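Local coordinates for protein Ral guanine nucleotide dissociation stimulator-like 2 (Mus musculus, PDB 4JGW) that probably acts as a guanine nucleotide exchange factor for small G proteins and may serve as an effector of Ras or Rap, at residues 84-89 / 417-422. Sequence-based numbering, arbitrary orientation.
Sequences RAFTST and DKRRKE
Arg-419 reaches from its helix to the ring of Phe-86, and this van der Waals meeting makes up most of the contact. NE of Arg-419 lies 3.3 Å from CD2 of Phe-86, and CD of Arg-419 lies 3.7 Å from CE2 of Phe-86. CD2 sits over one face of the guanidinium; the two planes are 30° apart and NE meets the ring obliquely, so this is not a flat stack, and the side chains run past each other in opposite directions. A bend in the arginine chain at chi2 (-54°) turns the guanidinium along the ring and on toward Ala-85, whose CB is 3.6 Å from NH1 of Arg-419. The opposite face of the guanidinium carries CD of Lys-418, 4.1 Å from the plane and over its centre.

The segments share no hydrogen bond, and their closest CA atoms, of Ala-85 and Arg-419, remain 9.1 Å apart, so the reach of Arg-419 bridges the gap. Residues 84-89 run through the loop after helix 75-82 into the start of helix 89-101 and belong to the N-terminal Ras exchanger motif (REM) region, whereas 417-422 lie on helix 416-436 of the CDC25-homology (RasGEF) region; the contact joins these two modules. Phe-86 also packs on Leu-56, Leu-59 and Leu-79 of the REM helices.

Ionic pairing limits the rotation of the buried guanidinium. NH1 of Arg-419 donates to OE1 of Glu-422 in a 2.8 Å salt bridge, reaching the syn side of the carboxylate, while NH2 pairs with Asp-407. OD1 of Asp-407 is shared with NZ of Lys-418, which also pairs with Asp-402, so this acidic cluster probably largely balances the buried positive charges. Across the loop, NE of Arg-84 donates to OG1 of Thr-89 at 3.0 Å, with the hydroxyl oxygen practically in the guanidinium plane.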
ATOM      1  N   ARG A  84       0.965   0.165 -14.475  1.00 32.96           N
ATOM      2  CA  ARG A  84       2.047   1.151 -14.470  1.00 33.80           C
ATOM      3  C   ARG A  84       3.418   0.532 -14.204  1.00 34.16           C
ATOM      4  O   ARG A  84       4.440   1.205 -14.337  1.00 34.30           O
ATOM      5  CB  ARG A  84       1.758   2.272 -13.470  1.00 33.92           C
ATOM      6  CG  ARG A  84       0.626   3.183 -13.892  1.00 34.62           C
ATOM      7  CD  ARG A  84       0.636   4.477 -13.107  1.00 36.58           C
ATOM      8  NE  ARG A  84      -0.112   5.516 -13.811  1.00 37.56           N
ATOM      9  CZ  ARG A  84       0.022   6.820 -13.601  1.00 38.12           C
ATOM     10  NH1 ARG A  84       0.885   7.272 -12.697  1.00 38.12           N
ATOM     11  NH2 ARG A  84      -0.707   7.676 -14.304  1.00 38.74           N
ATOM     12  N   ALA A  85       3.434  -0.748 -13.835  1.00 34.60           N
ATOM     13  CA  ALA A  85       4.682  -1.472 -13.608  1.00 34.87           C
ATOM     14  C   ALA A  85       5.329  -1.954 -14.908  1.00 35.13           C
ATOM     15  O   ALA A  85       6.548  -2.138 -14.960  1.00 35.34           O
ATOM     16  CB  ALA A  85       4.455  -2.642 -12.658  1.00 34.88           C
ATOM     17  N   PHE A  86       4.519  -2.156 -15.948  1.00 35.33           N
ATOM     18  CA  PHE A  86       5.015  -2.691 -17.227  1.00 35.41           C
ATOM     19  C   PHE A  86       4.620  -1.872 -18.461  1.00 35.54           C
ATOM     20  O   PHE A  86       5.227  -2.014 -19.524  1.00 35.75           O
ATOM     21  CB  PHE A  86       4.622  -4.169 -17.404  1.00 35.45           C
ATOM     22  CG  PHE A  86       3.140  -4.435 -17.296  1.00 35.28           C
ATOM     23  CD1 PHE A  86       2.329  -4.410 -18.426  1.00 35.24           C
ATOM     24  CD2 PHE A  86       2.559  -4.730 -16.064  1.00 35.45           C
ATOM     25  CE1 PHE A  86       0.960  -4.662 -18.329  1.00 34.95           C
ATOM     26  CE2 PHE A  86       1.192  -4.985 -15.959  1.00 34.91           C
ATOM     27  CZ  PHE A  86       0.394  -4.952 -17.092  1.00 34.82           C
ATOM     28  N   THR A  87       3.596  -1.032 -18.322  1.00 35.63           N
ATOM     29  CA  THR A  87       3.189  -0.110 -19.386  1.00 35.67           C
ATOM     30  C   THR A  87       2.902   1.269 -18.779  1.00 35.78           C
ATOM     31  O   THR A  87       3.401   1.580 -17.697  1.00 35.92           O
ATOM     32  CB  THR A  87       1.995  -0.673 -20.236  1.00 35.66           C
ATOM     33  OG1 THR A  87       1.709   0.215 -21.323  1.00 35.53           O
ATOM     34  CG2 THR A  87       0.727  -0.874 -19.397  1.00 35.68           C
ATOM     35  N   SER A  88       2.129   2.102 -19.472  1.00 35.92           N
ATOM     36  CA  SER A  88       1.702   3.379 -18.906  1.00 36.07           C
ATOM     37  C   SER A  88       0.212   3.610 -19.130  1.00 36.22           C
ATOM     38  O   SER A  88      -0.401   2.972 -19.991  1.00 36.28           O
ATOM     39  CB  SER A  88       2.529   4.539 -19.471  1.00 35.99           C
ATOM     40  OG  SER A  88       2.162   4.837 -20.804  1.00 36.31           O
ATOM     41  N   THR A  89      -0.357   4.517 -18.340  1.00 36.37           N
ATOM     42  CA  THR A  89      -1.774   4.876 -18.425  1.00 36.66           C
ATOM     43  C   THR A  89      -2.191   5.397 -19.811  1.00 36.85           C
ATOM     44  O   THR A  89      -3.207   4.946 -20.342  1.00 36.96           O
ATOM     45  CB  THR A  89      -2.176   5.862 -17.295  1.00 36.57           C
ATOM     46  OG1 THR A  89      -2.056   5.201 -16.031  1.00 36.71           O
ATOM     47  CG2 THR A  89      -3.605   6.356 -17.463  1.00 36.71           C
ATOM     48  N   ASP A 417       0.829 -13.871 -14.413  1.00 30.21           N
ATOM     49  CA  ASP A 417       0.865 -14.552 -13.117  1.00 29.67           C
ATOM     50  C   ASP A 417       1.501 -13.665 -12.048  1.00 29.16           C
ATOM     51  O   ASP A 417       0.985 -13.560 -10.933  1.00 29.10           O
ATOM     52  CB  ASP A 417       1.629 -15.877 -13.216  1.00 29.91           C
ATOM     53  CG  ASP A 417       0.830 -16.972 -13.905  1.00 30.31           C
ATOM     54  OD1 ASP A 417      -0.347 -16.740 -14.257  1.00 30.73           O
ATOM     55  OD2 ASP A 417       1.384 -18.074 -14.092  1.00 30.43           O
ATOM     56  N   LYS A 418       2.612 -13.025 -12.406  1.00 28.61           N
ATOM     57  CA  LYS A 418       3.298 -12.075 -11.530  1.00 27.95           C
ATOM     58  C   LYS A 418       2.346 -10.977 -11.052  1.00 27.51           C
ATOM     59  O   LYS A 418       2.346 -10.619  -9.872  1.00 27.25           O
ATOM     60  CB  LYS A 418       4.504 -11.455 -12.255  1.00 27.98           C
ATOM     61  CG  LYS A 418       5.270 -10.425 -11.434  1.00 27.75           C
ATOM     62  CD  LYS A 418       6.574 -10.019 -12.102  1.00 27.99           C
ATOM     63  CE  LYS A 418       7.361  -9.075 -11.201  1.00 28.30           C
ATOM     64  NZ  LYS A 418       8.773  -8.907 -11.640  1.00 28.20           N
ATOM     65  N   ARG A 419       1.534 -10.466 -11.974  1.00 27.14           N
ATOM     66  CA  ARG A 419       0.620  -9.355 -11.690  1.00 26.93           C
ATOM     67  C   ARG A 419      -0.545  -9.762 -10.786  1.00 26.77           C
ATOM     68  O   ARG A 419      -1.051  -8.944 -10.014  1.00 26.61           O
ATOM     69  CB  ARG A 419       0.102  -8.725 -12.990  1.00 26.85           C
ATOM     70  CG  ARG A 419       1.195  -8.302 -13.974  1.00 26.93           C
ATOM     71  CD  ARG A 419       2.222  -7.381 -13.325  1.00 26.78           C
ATOM     72  NE  ARG A 419       3.453  -7.285 -14.105  1.00 27.18           N
ATOM     73  CZ  ARG A 419       4.585  -6.736 -13.668  1.00 27.04           C
ATOM     74  NH1 ARG A 419       4.660  -6.229 -12.444  1.00 26.80           N
ATOM     75  NH2 ARG A 419       5.648  -6.697 -14.456  1.00 26.72           N
ATOM     76  N   ARG A 420      -0.963 -11.025 -10.891  1.00 26.55           N
ATOM     77  CA  ARG A 420      -2.005 -11.576 -10.024  1.00 26.25           C
ATOM     78  C   ARG A 420      -1.513 -11.674  -8.588  1.00 26.24           C
ATOM     79  O   ARG A 420      -2.241 -11.340  -7.649  1.00 26.14           O
ATOM     80  CB  ARG A 420      -2.442 -12.960 -10.511  1.00 26.30           C
ATOM     81  CG  ARG A 420      -3.311 -12.937 -11.747  1.00 25.55           C
ATOM     82  CD  ARG A 420      -3.752 -14.337 -12.149  1.00 24.31           C
ATOM     83  NE  ARG A 420      -4.215 -14.335 -13.532  1.00 23.92           N
ATOM     84  CZ  ARG A 420      -5.469 -14.122 -13.912  1.00 23.35           C
ATOM     85  NH1 ARG A 420      -6.425 -13.917 -13.008  1.00 22.91           N
ATOM     86  NH2 ARG A 420      -5.768 -14.123 -15.204  1.00 22.18           N
ATOM     87  N   LYS A 421      -0.275 -12.145  -8.434  1.00 26.17           N
ATOM     88  CA  LYS A 421       0.370 -12.277  -7.131  1.00 26.16           C
ATOM     89  C   LYS A 421       0.606 -10.905  -6.507  1.00 25.93           C
ATOM     90  O   LYS A 421       0.527 -10.747  -5.287  1.00 25.99           O
ATOM     91  CB  LYS A 421       1.693 -13.035  -7.262  1.00 26.44           C
ATOM     92  CG  LYS A 421       1.552 -14.470  -7.753  1.00 27.13           C
ATOM     93  CD  LYS A 421       2.908 -15.150  -7.864  1.00 28.92           C
ATOM     94  CE  LYS A 421       2.796 -16.482  -8.596  1.00 29.91           C
ATOM     95  NZ  LYS A 421       4.063 -17.259  -8.518  1.00 31.46           N
ATOM     96  N   GLU A 422       0.886  -9.919  -7.354  1.00 25.62           N
ATOM     97  CA  GLU A 422       1.013  -8.535  -6.915  1.00 25.52           C
ATOM     98  C   GLU A 422      -0.333  -7.976  -6.451  1.00 25.27           C
ATOM     99  O   GLU A 422      -0.417  -7.372  -5.380  1.00 25.12           O
ATOM    100  CB  GLU A 422       1.625  -7.669  -8.019  1.00 25.46           C
ATOM    101  CG  GLU A 422       3.138  -7.830  -8.128  1.00 26.05           C
ATOM    102  CD  GLU A 422       3.750  -7.061  -9.280  1.00 26.59           C
ATOM    103  OE1 GLU A 422       3.045  -6.784 -10.270  1.00 27.33           O
ATOM    104  OE2 GLU A 422       4.951  -6.734  -9.197  1.00 27.50           O
TER